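Putative carbohydrate-active enzyme (PDB 5WH8) probably hydrolyses O-glycosidic bonds as a cellulase, this chain being the glycoside hydrolase family 5 domain of a longer multi-modular protein. Local coordinates at residues I60-L65 with H141-I146; A66-E71 with V269-A274; N92-C97 with I102-D107; I179-T184 with F234-G239. One frame throughout, in Å; residues are numbered along the deposited sequence.

Contact 1 (I60-L65 with H141-I146); sequences IDIFRL and HVLYEI. With EDO (1,2-ethanediol), chain B.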
# COMPACT_ATOMS: atom_id res chain seq x y z
N ILE A 60 -3.27 -12.09 6.01
CA ILE A 60 -3.30 -10.76 5.41
C ILE A 60 -4.47 -10.62 4.44
O ILE A 60 -4.92 -11.61 3.86
CB ILE A 60 -1.99 -10.36 4.66
CG1 ILE A 60 -1.73 -11.19 3.38
CG2 ILE A 60 -0.79 -10.40 5.61
CD1 ILE A 60 -0.64 -10.61 2.49
N ASP A 61 -4.94 -9.39 4.28
CA ASP A 61 -6.01 -9.05 3.34
C ASP A 61 -5.48 -8.43 2.06
O ASP A 61 -6.21 -8.35 1.06
CB ASP A 61 -6.97 -8.05 3.95
CG ASP A 61 -7.64 -8.54 5.21
OD1 ASP A 61 -8.15 -9.68 5.24
OD2 ASP A 61 -7.65 -7.74 6.18
N ILE A 62 -4.24 -7.94 2.10
CA ILE A 62 -3.69 -7.07 1.07
C ILE A 62 -2.14 -7.14 1.12
O ILE A 62 -1.55 -7.28 2.21
CB ILE A 62 -4.20 -5.61 1.27
CG1 ILE A 62 -3.70 -4.68 0.15
CG2 ILE A 62 -3.83 -5.08 2.65
CD1 ILE A 62 -4.56 -3.41 0.10
N PHE A 63 -1.50 -7.08 -0.05
CA PHE A 63 -0.04 -7.01 -0.16
C PHE A 63 0.32 -5.83 -1.04
O PHE A 63 -0.32 -5.58 -2.04
CB PHE A 63 0.55 -8.31 -0.77
CG PHE A 63 2.04 -8.43 -0.58
CD1 PHE A 63 2.60 -8.67 0.66
CD2 PHE A 63 2.90 -8.23 -1.65
CE1 PHE A 63 3.96 -8.72 0.84
CE2 PHE A 63 4.27 -8.30 -1.48
CZ PHE A 63 4.81 -8.55 -0.24
N ARG A 64 1.37 -5.11 -0.66
CA ARG A 64 1.82 -3.93 -1.40
C ARG A 64 3.17 -4.19 -2.07
O ARG A 64 4.12 -4.61 -1.42
CB ARG A 64 1.89 -2.74 -0.44
CG ARG A 64 2.49 -1.46 -1.00
CD ARG A 64 2.45 -0.45 0.10
NE ARG A 64 2.80 0.94 -0.17
CZ ARG A 64 3.87 1.58 0.32
NH1 ARG A 64 4.83 0.96 0.99
NH2 ARG A 64 3.98 2.87 0.10
N LEU A 65 3.22 -3.89 -3.37
CA LEU A 65 4.41 -4.03 -4.18
C LEU A 65 5.09 -2.66 -4.26
O LEU A 65 4.67 -1.79 -5.01
CB LEU A 65 4.04 -4.55 -5.59
CG LEU A 65 3.28 -5.87 -5.65
CD1 LEU A 65 2.86 -6.12 -7.07
CD2 LEU A 65 4.08 -7.02 -5.12
N HIS A 141 -8.99 -6.76 -8.02
CA HIS A 141 -8.29 -6.76 -6.73
C HIS A 141 -7.13 -5.76 -6.62
O HIS A 141 -6.53 -5.64 -5.55
CB HIS A 141 -7.75 -8.15 -6.43
CG HIS A 141 -6.63 -8.58 -7.31
ND1 HIS A 141 -6.74 -8.67 -8.69
CD2 HIS A 141 -5.37 -8.98 -7.02
CE1 HIS A 141 -5.60 -9.08 -9.20
NE2 HIS A 141 -4.75 -9.29 -8.20
N VAL A 142 -6.80 -5.04 -7.70
CA VAL A 142 -5.70 -4.08 -7.66
C VAL A 142 -6.12 -2.68 -7.21
O VAL A 142 -7.25 -2.22 -7.43
CB VAL A 142 -4.98 -3.94 -9.03
CG1 VAL A 142 -4.31 -5.26 -9.43
CG2 VAL A 142 -5.93 -3.46 -10.13
N LEU A 143 -5.19 -2.00 -6.54
CA LEU A 143 -5.31 -0.57 -6.21
C LEU A 143 -4.04 0.10 -6.72
O LEU A 143 -2.98 -0.51 -6.69
CB LEU A 143 -5.45 -0.31 -4.71
CG LEU A 143 -6.70 -0.87 -4.02
CD1 LEU A 143 -6.48 -2.33 -3.66
CD2 LEU A 143 -7.05 -0.10 -2.76
N TYR A 144 -4.15 1.35 -7.19
CA TYR A 144 -3.03 2.05 -7.81
C TYR A 144 -2.50 3.18 -6.91
O TYR A 144 -3.17 4.20 -6.70
CB TYR A 144 -3.48 2.62 -9.19
CG TYR A 144 -4.01 1.58 -10.20
CD1 TYR A 144 -3.39 0.34 -10.36
CD2 TYR A 144 -5.11 1.88 -11.01
CE1 TYR A 144 -3.85 -0.57 -11.31
CE2 TYR A 144 -5.58 0.98 -11.93
CZ TYR A 144 -4.95 -0.25 -12.07
OH TYR A 144 -5.41 -1.14 -13.02
N GLU A 145 -1.30 3.00 -6.34
CA GLU A 145 -0.67 4.00 -5.48
C GLU A 145 0.35 4.77 -6.33
O GLU A 145 1.45 4.27 -6.58
CB GLU A 145 -0.03 3.33 -4.25
CG GLU A 145 0.65 4.30 -3.28
CD GLU A 145 1.16 3.66 -2.00
OE1 GLU A 145 1.12 2.41 -1.89
OE2 GLU A 145 1.63 4.41 -1.11
N ILE A 146 -0.02 5.96 -6.78
CA ILE A 146 0.68 6.62 -7.89
C ILE A 146 1.99 7.36 -7.49
O ILE A 146 2.79 7.67 -8.39
CB ILE A 146 -0.30 7.60 -8.66
CG1 ILE A 146 -0.95 8.61 -7.70
CG2 ILE A 146 -1.36 6.79 -9.41
CD1 ILE A 146 -1.65 9.80 -8.43
C1 EDO B . -10.43 -1.65 -6.43
O1 EDO B . -9.37 -0.75 -6.71
C2 EDO B . -9.97 -2.64 -5.39
O2 EDO B . -10.99 -3.62 -5.25
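In the interior of a closed (beta/alpha)8 barrel, Arg-64 of strand 62-68 meets Glu-145 of strand 142-145 across strand 103-109, which separates the two in the sheet. No backbone bond spans that gap, so side chains alone make the contact, and it illustrates how a barrel can put a buried ion pair in its centre. The guanidinium grips the carboxylate side-on, one nitrogen to each oxygen. Arg-64 NE lies 2.8 Å from Glu-145 OE1, with an essentially straight N-H (179°), and Arg-64 NH2 is 3.1 Å from Glu-145 OE2. Both oxygens are approached on their syn sides and lie close to the guanidinium plane. The two flat groups are nevertheless 36° apart, and the NH2 bond leaves the carboxylate plane by more than the NE bond does. Arg-64 starts with CG anti to its own nitrogen (chi1 173°) and stays extended to NE; the extended Glu-145 meets it at roughly a right angle. Second-shell partners fix the pair: Thr-236 bonds Glu-145 OE2, Asn-148 takes Arg-64 NH2, and Glu-237 and Ser-35 take NH1. Both carboxylate oxygens are thus engaged, OE2 twice. Towards the N-terminal ends of the strands, Ile-62 CD1 and Leu-143 CD1 touch lightly at 4.4 Å. Beyond Leu-143, a bound 1,2-ethanediol, probably from the crystallisation liquor, donates from O1 to Val-142 O at 2.7 Å. Apolar residues towards the N-terminal strand ends, with a charged network nearer the C-terminal ends, are in keeping with the TIM-barrel architecture of glycoside hydrolase family 5.

Contact 2 (A66-E71 with V269-A274); sequences AIYTHE and VNWSFA. With EDO (1,2-ethanediol), chain M.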
# COMPACT_ATOMS: atom_id res chain seq x y z
N ALA A 66 6.14 -2.51 -3.46
CA ALA A 66 6.90 -1.25 -3.43
C ALA A 66 7.92 -1.24 -4.56
O ALA A 66 8.99 -1.86 -4.44
CB ALA A 66 7.60 -1.09 -2.08
N ILE A 67 7.57 -0.54 -5.63
CA ILE A 67 8.38 -0.48 -6.84
C ILE A 67 9.24 0.78 -6.79
O ILE A 67 8.80 1.85 -7.19
CB ILE A 67 7.47 -0.51 -8.08
CG1 ILE A 67 6.65 -1.80 -8.09
CG2 ILE A 67 8.28 -0.41 -9.37
CD1 ILE A 67 5.29 -1.60 -8.65
N TYR A 68 10.43 0.67 -6.22
CA TYR A 68 11.30 1.84 -6.10
C TYR A 68 11.57 2.41 -7.47
O TYR A 68 11.80 1.63 -8.41
CB TYR A 68 12.63 1.49 -5.44
CG TYR A 68 12.63 1.55 -3.93
CD1 TYR A 68 11.98 0.58 -3.18
CD2 TYR A 68 13.32 2.55 -3.26
CE1 TYR A 68 12.01 0.61 -1.80
CE2 TYR A 68 13.35 2.59 -1.88
CZ TYR A 68 12.70 1.62 -1.16
OH TYR A 68 12.75 1.65 0.22
N THR A 69 11.55 3.73 -7.61
CA THR A 69 11.84 4.34 -8.89
C THR A 69 13.34 4.57 -9.02
O THR A 69 13.92 4.43 -10.11
CB THR A 69 11.07 5.67 -9.08
OG1 THR A 69 11.52 6.63 -8.13
CG2 THR A 69 9.58 5.46 -8.93
N HIS A 70 13.98 4.85 -7.88
CA HIS A 70 15.40 5.19 -7.81
C HIS A 70 16.14 4.36 -6.76
O HIS A 70 15.58 3.43 -6.18
CB HIS A 70 15.53 6.68 -7.51
CG HIS A 70 15.12 7.54 -8.67
ND1 HIS A 70 13.80 7.67 -9.06
CD2 HIS A 70 15.85 8.29 -9.52
CE1 HIS A 70 13.74 8.47 -10.11
NE2 HIS A 70 14.97 8.87 -10.41
N GLU A 71 17.41 4.71 -6.52
CA GLU A 71 18.39 3.89 -5.80
C GLU A 71 18.71 2.63 -6.59
O GLU A 71 18.09 2.37 -7.65
CB GLU A 71 17.90 3.54 -4.39
CG GLU A 71 17.52 4.80 -3.60
CD GLU A 71 17.12 4.55 -2.16
OE1 GLU A 71 17.90 3.92 -1.40
OE2 GLU A 71 16.01 5.00 -1.77
N VAL A 269 -1.11 -1.11 6.19
CA VAL A 269 -0.12 -1.96 5.55
C VAL A 269 1.23 -1.74 6.27
O VAL A 269 1.74 -0.63 6.29
CB VAL A 269 0.02 -1.65 4.06
CG1 VAL A 269 1.01 -2.57 3.40
CG2 VAL A 269 -1.36 -1.74 3.35
N ASN A 270 1.80 -2.79 6.84
CA ASN A 270 3.04 -2.69 7.63
C ASN A 270 4.32 -2.82 6.79
O ASN A 270 4.43 -3.73 5.94
CB ASN A 270 3.05 -3.79 8.73
CG ASN A 270 4.31 -3.79 9.56
OD1 ASN A 270 5.08 -4.74 9.52
ND2 ASN A 270 4.52 -2.74 10.34
N TRP A 271 5.28 -1.95 7.08
CA TRP A 271 6.65 -2.04 6.55
C TRP A 271 7.55 -2.85 7.50
O TRP A 271 7.72 -2.41 8.65
CB TRP A 271 7.22 -0.63 6.40
CG TRP A 271 8.57 -0.60 5.72
CD1 TRP A 271 9.77 -0.66 6.32
CD2 TRP A 271 8.82 -0.47 4.31
NE1 TRP A 271 10.78 -0.59 5.38
CE2 TRP A 271 10.21 -0.48 4.14
CE3 TRP A 271 8.00 -0.36 3.18
CZ2 TRP A 271 10.81 -0.40 2.88
CZ3 TRP A 271 8.59 -0.27 1.94
CH2 TRP A 271 9.98 -0.28 1.80
N SER A 272 8.17 -3.97 7.10
CA SER A 272 8.10 -4.57 5.75
C SER A 272 8.22 -6.08 5.90
O SER A 272 8.75 -6.57 6.91
CB SER A 272 9.23 -4.07 4.84
OG SER A 272 10.45 -4.63 5.26
N PHE A 273 7.77 -6.79 4.87
CA PHE A 273 8.00 -8.23 4.75
C PHE A 273 9.32 -8.47 4.05
O PHE A 273 9.40 -8.48 2.82
CB PHE A 273 6.87 -8.90 3.98
CG PHE A 273 6.93 -10.41 4.01
CD1 PHE A 273 6.60 -11.11 5.16
CD2 PHE A 273 7.31 -11.12 2.89
CE1 PHE A 273 6.65 -12.52 5.17
CE2 PHE A 273 7.35 -12.50 2.90
CZ PHE A 273 7.02 -13.20 4.03
N ALA A 274 10.37 -8.63 4.86
CA ALA A 274 11.74 -8.77 4.39
C ALA A 274 12.54 -9.30 5.58
O ALA A 274 12.07 -9.20 6.72
CB ALA A 274 12.29 -7.44 3.90
C1 EDO M . 14.14 1.02 5.22
O1 EDO M . 13.73 -0.03 6.12
C2 EDO M . 15.66 1.14 5.04
O2 EDO M . 16.32 -0.14 4.98
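Trp-271 presents the six-membered side of its indole to Ala-66 and Tyr-68, and these two residues make the whole direct contact. The Ala-66 methyl, CB, comes in at the indole edge, 4.2 Å from Trp-271 CZ3. Next to it, Tyr-68 OH lies 3.7 Å from Trp-271 CH2, and Tyr-68 CE1 is 4.2 Å from that same carbon. CH2 arrives near the plane of the phenol ring, at its edge, while the hydroxyl stands obliquely to the indole; no ring stack is formed. No hydrogen bond joins the segments; van der Waals packing holds them. The next shell explains how the indole is placed. Its CG lies anti to the backbone N (chi1 -173°), which carries the ring across from its own strand towards strand 62-68. Ser-272 follows through a cis peptide bond, at a corner of the chain, and its CB sits 3.5 Å above one indole face. His-37 also meets the Trp-271 ring, while Tyr-68 packs against Trp-41 and His-109. At the pyrrole edge, Trp-271 NE1 donates to O1 of a 1,2-ethanediol at 3.1 Å (162°), and this small molecule, probably from the crystallisation liquor, is bonded to Glu-278 as well. Such molecules often mark pockets, and here one uses the polar end of a ring whose opposite end is packed against protein. A tryptophan followed by a non-proline cis peptide near the C-terminal end of the eighth barrel strand is a recurring feature of the glycoside hydrolase family 5 substrate cleft, and the arrangement here is consistent with that site.

Contact 3 (N92-C97 with I102-D107); sequences NMVDIC and IYCIID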
# COMPACT_ATOMS: atom_id res chain seq x y z
N ASN A 92 3.34 -10.68 -12.68
CA ASN A 92 3.38 -12.00 -12.06
C ASN A 92 2.94 -11.94 -10.59
O ASN A 92 2.17 -12.79 -10.13
CB ASN A 92 4.79 -12.62 -12.13
CG ASN A 92 5.20 -13.02 -13.55
OD1 ASN A 92 4.39 -13.06 -14.48
ND2 ASN A 92 6.48 -13.33 -13.71
N MET A 93 3.43 -10.95 -9.86
CA MET A 93 3.05 -10.79 -8.45
C MET A 93 1.56 -10.46 -8.31
O MET A 93 0.88 -10.96 -7.41
CB MET A 93 3.88 -9.70 -7.78
CG MET A 93 5.36 -9.96 -7.73
SD MET A 93 5.80 -11.54 -6.99
CE MET A 93 4.95 -11.47 -5.43
N VAL A 94 1.04 -9.61 -9.20
CA VAL A 94 -0.40 -9.28 -9.20
C VAL A 94 -1.24 -10.56 -9.42
O VAL A 94 -2.28 -10.75 -8.78
CB VAL A 94 -0.72 -8.21 -10.27
CG1 VAL A 94 -2.23 -7.99 -10.38
CG2 VAL A 94 0.01 -6.91 -9.93
N ASP A 95 -0.78 -11.43 -10.30
CA ASP A 95 -1.49 -12.67 -10.58
C ASP A 95 -1.45 -13.64 -9.38
O ASP A 95 -2.44 -14.33 -9.09
CB ASP A 95 -0.92 -13.37 -11.82
CG ASP A 95 -1.18 -12.60 -13.11
OD1 ASP A 95 -2.18 -11.85 -13.21
OD2 ASP A 95 -0.37 -12.77 -14.05
N ILE A 96 -0.32 -13.69 -8.67
CA ILE A 96 -0.23 -14.52 -7.47
C ILE A 96 -1.24 -14.02 -6.45
O ILE A 96 -1.98 -14.82 -5.86
CB ILE A 96 1.19 -14.53 -6.87
CG1 ILE A 96 2.11 -15.36 -7.76
CG2 ILE A 96 1.22 -15.11 -5.45
CD1 ILE A 96 3.58 -15.06 -7.54
N CYS A 97 -1.35 -12.70 -6.27
CA CYS A 97 -2.36 -12.17 -5.34
C CYS A 97 -3.77 -12.54 -5.78
O CYS A 97 -4.62 -12.85 -4.94
CB CYS A 97 -2.25 -10.65 -5.21
SG CYS A 97 -0.74 -10.11 -4.33
N ILE A 102 -6.33 -12.06 -2.53
CA ILE A 102 -6.04 -10.85 -1.74
C ILE A 102 -5.85 -9.63 -2.62
O ILE A 102 -5.50 -9.72 -3.81
CB ILE A 102 -4.78 -11.00 -0.85
CG1 ILE A 102 -3.53 -11.37 -1.64
CG2 ILE A 102 -5.07 -12.03 0.29
CD1 ILE A 102 -2.24 -11.16 -0.83
N TYR A 103 -6.08 -8.48 -2.01
CA TYR A 103 -5.92 -7.20 -2.71
C TYR A 103 -4.42 -6.92 -2.92
O TYR A 103 -3.55 -7.41 -2.19
CB TYR A 103 -6.65 -6.07 -1.93
CG TYR A 103 -8.14 -6.30 -1.93
CD1 TYR A 103 -8.92 -5.90 -3.01
CD2 TYR A 103 -8.76 -7.02 -0.91
CE1 TYR A 103 -10.26 -6.18 -3.06
CE2 TYR A 103 -10.11 -7.28 -0.94
CZ TYR A 103 -10.85 -6.86 -2.02
OH TYR A 103 -12.19 -7.17 -2.04
N CYS A 104 -4.12 -6.15 -3.97
CA CYS A 104 -2.74 -5.88 -4.35
C CYS A 104 -2.57 -4.41 -4.67
O CYS A 104 -3.21 -3.91 -5.59
CB CYS A 104 -2.34 -6.73 -5.56
SG CYS A 104 -0.64 -6.54 -6.10
N ILE A 105 -1.68 -3.74 -3.93
CA ILE A 105 -1.32 -2.36 -4.24
C ILE A 105 -0.09 -2.33 -5.11
O ILE A 105 0.96 -2.89 -4.73
CB ILE A 105 -1.04 -1.52 -2.98
CG1 ILE A 105 -2.25 -1.48 -2.06
CG2 ILE A 105 -0.67 -0.10 -3.37
CD1 ILE A 105 -1.98 -0.83 -0.70
N ILE A 106 -0.22 -1.71 -6.29
CA ILE A 106 0.89 -1.40 -7.17
C ILE A 106 1.37 -0.02 -6.77
O ILE A 106 0.66 0.98 -6.99
CB ILE A 106 0.46 -1.44 -8.66
CG1 ILE A 106 -0.07 -2.84 -9.01
CG2 ILE A 106 1.63 -1.05 -9.57
CD1 ILE A 106 -0.59 -2.98 -10.46
N ASP A 107 2.54 0.04 -6.13
CA ASP A 107 3.05 1.30 -5.56
C ASP A 107 4.26 1.83 -6.34
O ASP A 107 5.34 1.22 -6.36
CB ASP A 107 3.37 1.05 -4.07
CG ASP A 107 4.39 2.01 -3.48
OD1 ASP A 107 4.44 3.21 -3.85
OD2 ASP A 107 5.14 1.54 -2.59
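Cys-97 turns its SG beside its own backbone nitrogen (chi1 -70°), whereas Cys-104 sends SG anti to its nitrogen (chi1 -178°). With these torsions the two short side chains lie against each other. Their CB atoms are 3.9 Å apart, and Cys-97 SG stands 4.0 Å from Cys-104 SG, far longer than a disulfide. The Cys-104 sulfur is met by Val-94 CG2 at 3.9 Å. That same valine methyl also touches the tip of Ile-106, CG2 to CD1 at 4.0 Å, with the two side chains crossing at about a right angle. One branch of Val-94 thus touches both Cys-104 SG and the end of Ile-106. This is the second half of a beta-alpha-beta unit, in which strand 62-68 leads into helix 83-100 and the chain returns through strand 103-109; such units build the TIM barrel. The helix and strand segments run nearly antiparallel (160°), their axes 8.2 Å apart at closest approach. At the tight end of the return, Ile-102 N donates to Cys-97 O at 3.1 Å, almost straight along the N-H although tilted from the carbonyl plane. Ile-102 CG1 packs on Cys-97 CB at 3.9 Å. Outside the segments, Val-142 continues the packing around Val-94, and Met-93 and Cys-104 both lean on Leu-65. Tyr-103, by contrast, has its CB turned away from the helix, and its hydroxyl bonds Gly-12 O, just after the short helix 7-11, where Val-8 and Asn-11 also touch the tyrosine side chain.

Contact 4 (I179-T184 with F234-G239); sequences IIICGT and FVTEFG. With EDO (1,2-ethanediol), chain B.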
# COMPACT_ATOMS: atom_id res chain seq x y z
N ILE A 179 -9.64 2.00 -7.61
CA ILE A 179 -9.18 2.99 -6.62
C ILE A 179 -7.75 3.45 -6.89
O ILE A 179 -6.85 2.63 -7.14
CB ILE A 179 -9.28 2.45 -5.20
CG1 ILE A 179 -10.73 2.08 -4.89
CG2 ILE A 179 -8.71 3.46 -4.16
CD1 ILE A 179 -10.97 1.55 -3.50
N ILE A 180 -7.58 4.77 -6.87
CA ILE A 180 -6.27 5.41 -6.95
C ILE A 180 -5.98 6.03 -5.59
O ILE A 180 -6.85 6.68 -5.00
CB ILE A 180 -6.22 6.50 -8.06
CG1 ILE A 180 -6.37 5.81 -9.42
CG2 ILE A 180 -4.93 7.30 -8.00
CD1 ILE A 180 -6.60 6.75 -10.59
N ILE A 181 -4.77 5.78 -5.07
CA ILE A 181 -4.35 6.30 -3.76
C ILE A 181 -3.24 7.31 -4.03
O ILE A 181 -2.22 6.95 -4.63
CB ILE A 181 -3.82 5.20 -2.80
CG1 ILE A 181 -4.79 4.03 -2.69
CG2 ILE A 181 -3.54 5.81 -1.38
CD1 ILE A 181 -4.23 2.79 -1.96
N CYS A 182 -3.44 8.54 -3.59
CA CYS A 182 -2.55 9.65 -3.91
C CYS A 182 -1.73 10.11 -2.72
O CYS A 182 -2.30 10.49 -1.69
CB CYS A 182 -3.37 10.85 -4.42
SG CYS A 182 -2.34 12.26 -5.00
N GLY A 183 -0.40 10.10 -2.86
CA GLY A 183 0.51 10.54 -1.82
C GLY A 183 0.34 12.01 -1.50
O GLY A 183 -0.27 12.76 -2.27
N THR A 184 0.86 12.41 -0.34
CA THR A 184 0.72 13.79 0.13
C THR A 184 2.09 14.32 0.58
O THR A 184 3.05 13.54 0.73
CB THR A 184 -0.33 13.89 1.26
OG1 THR A 184 -0.03 12.97 2.32
CG2 THR A 184 -1.75 13.58 0.69
N PHE A 234 -5.83 6.24 3.55
CA PHE A 234 -5.36 4.85 3.51
C PHE A 234 -3.94 4.82 4.07
O PHE A 234 -3.08 5.51 3.53
CB PHE A 234 -5.38 4.32 2.06
CG PHE A 234 -5.41 2.80 1.92
CD1 PHE A 234 -4.45 1.99 2.48
CD2 PHE A 234 -6.44 2.19 1.19
CE1 PHE A 234 -4.51 0.59 2.32
CE2 PHE A 234 -6.49 0.80 1.02
CZ PHE A 234 -5.52 0.01 1.60
N VAL A 235 -3.67 4.04 5.12
CA VAL A 235 -2.29 3.95 5.61
C VAL A 235 -1.56 2.86 4.79
O VAL A 235 -1.52 1.69 5.19
CB VAL A 235 -2.24 3.70 7.13
CG1 VAL A 235 -0.82 3.47 7.64
CG2 VAL A 235 -2.84 4.90 7.86
N THR A 236 -0.96 3.25 3.67
CA THR A 236 -0.31 2.27 2.79
C THR A 236 1.07 1.88 3.32
O THR A 236 1.69 0.97 2.79
CB THR A 236 -0.16 2.77 1.35
OG1 THR A 236 0.65 3.95 1.35
CG2 THR A 236 -1.53 3.11 0.69
N GLU A 237 1.56 2.57 4.35
CA GLU A 237 2.83 2.20 4.98
C GLU A 237 2.88 2.72 6.42
O GLU A 237 2.66 3.91 6.66
CB GLU A 237 4.02 2.75 4.18
CG GLU A 237 5.37 2.14 4.57
CD GLU A 237 6.53 2.79 3.83
OE1 GLU A 237 6.54 2.80 2.57
OE2 GLU A 237 7.43 3.30 4.52
N PHE A 238 3.21 1.85 7.38
CA PHE A 238 3.59 2.31 8.70
C PHE A 238 4.59 1.33 9.30
O PHE A 238 4.67 0.17 8.89
CB PHE A 238 2.38 2.44 9.64
CG PHE A 238 1.89 1.09 10.15
CD1 PHE A 238 1.05 0.33 9.36
CD2 PHE A 238 2.29 0.58 11.38
CE1 PHE A 238 0.61 -0.92 9.76
CE2 PHE A 238 1.88 -0.69 11.78
CZ PHE A 238 1.01 -1.42 10.97
N GLY A 239 5.30 1.81 10.31
CA GLY A 239 6.26 0.99 11.03
C GLY A 239 6.12 1.09 12.53
O GLY A 239 5.49 2.00 13.08
C1 EDO B . -10.43 -1.65 -6.43
O1 EDO B . -9.37 -0.75 -6.71
C2 EDO B . -9.97 -2.64 -5.39
O2 EDO B . -10.99 -3.62 -5.25
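An inverse gamma turn centred on Val-235 lies within strand 233-239, and the residues flanking it, Phe-234 and Thr-236, both receive the side chain of Ile-181. Here apolar ends meet across the intervening strand 204-211. Ile-181 CD1 sits over one face of the Phe-234 ring, displaced towards the rim at CD2, which it approaches to 3.9 Å. Measured to the ring centroid the separation is 4.2 Å at 21° from the normal, a CH-pi contact. The same methyl meets Thr-236 CG2 at 3.8 Å, tip to tip, and the isoleucine's other branch, CG2, stands 4.0 Å from that threonine methyl. Thr-236 holds its hydroxyl between the backbone N and the carbonyl carbon (chi1 61°), which swings CG2 towards Ile-181 and presents OG1 to His-209. Thr-207, from the intervening strand, touches both Ile-181 and Thr-236 and closes the packing between them, and Met-205, also of that strand, packs on Phe-234. At the start of the first segment, Ile-179 N donates to O1 of a 1,2-ethanediol at 2.9 Å; this additive, probably from the crystallisation liquor, is bonded to Leu-14 N as well. Because the contact across the two segments is entirely apolar, it has little directional preference, and the orientation comes from elsewhere: the hydrogen bonds of Thr-236 OG1 would fix the rotation of that residue, so that one side chain turns a methyl to the apolar side and a hydroxyl to the polar one.

Overall arrangement
From the N terminus, strand 62-68 comes first and supplies one side of both contact 1 and contact 2. Contact 3 closes the first loop, a short return from helix 83-100 to strand 103-109, and it lies within the larger spans of contacts 1 and 2. Contact 1 then closes at strand 142-145. Contact 4 opens only afterwards, joining strands 180-182 and 233-239, and is likewise enclosed by contact 2, whose last segment, on strand 268-273, completes the barrel. Contacts 1 and 2 cross, since their segments alternate. Together contacts 1, 2 and 4 bridge strands through the barrel interior, while contact 3 fastens a helix to its outside.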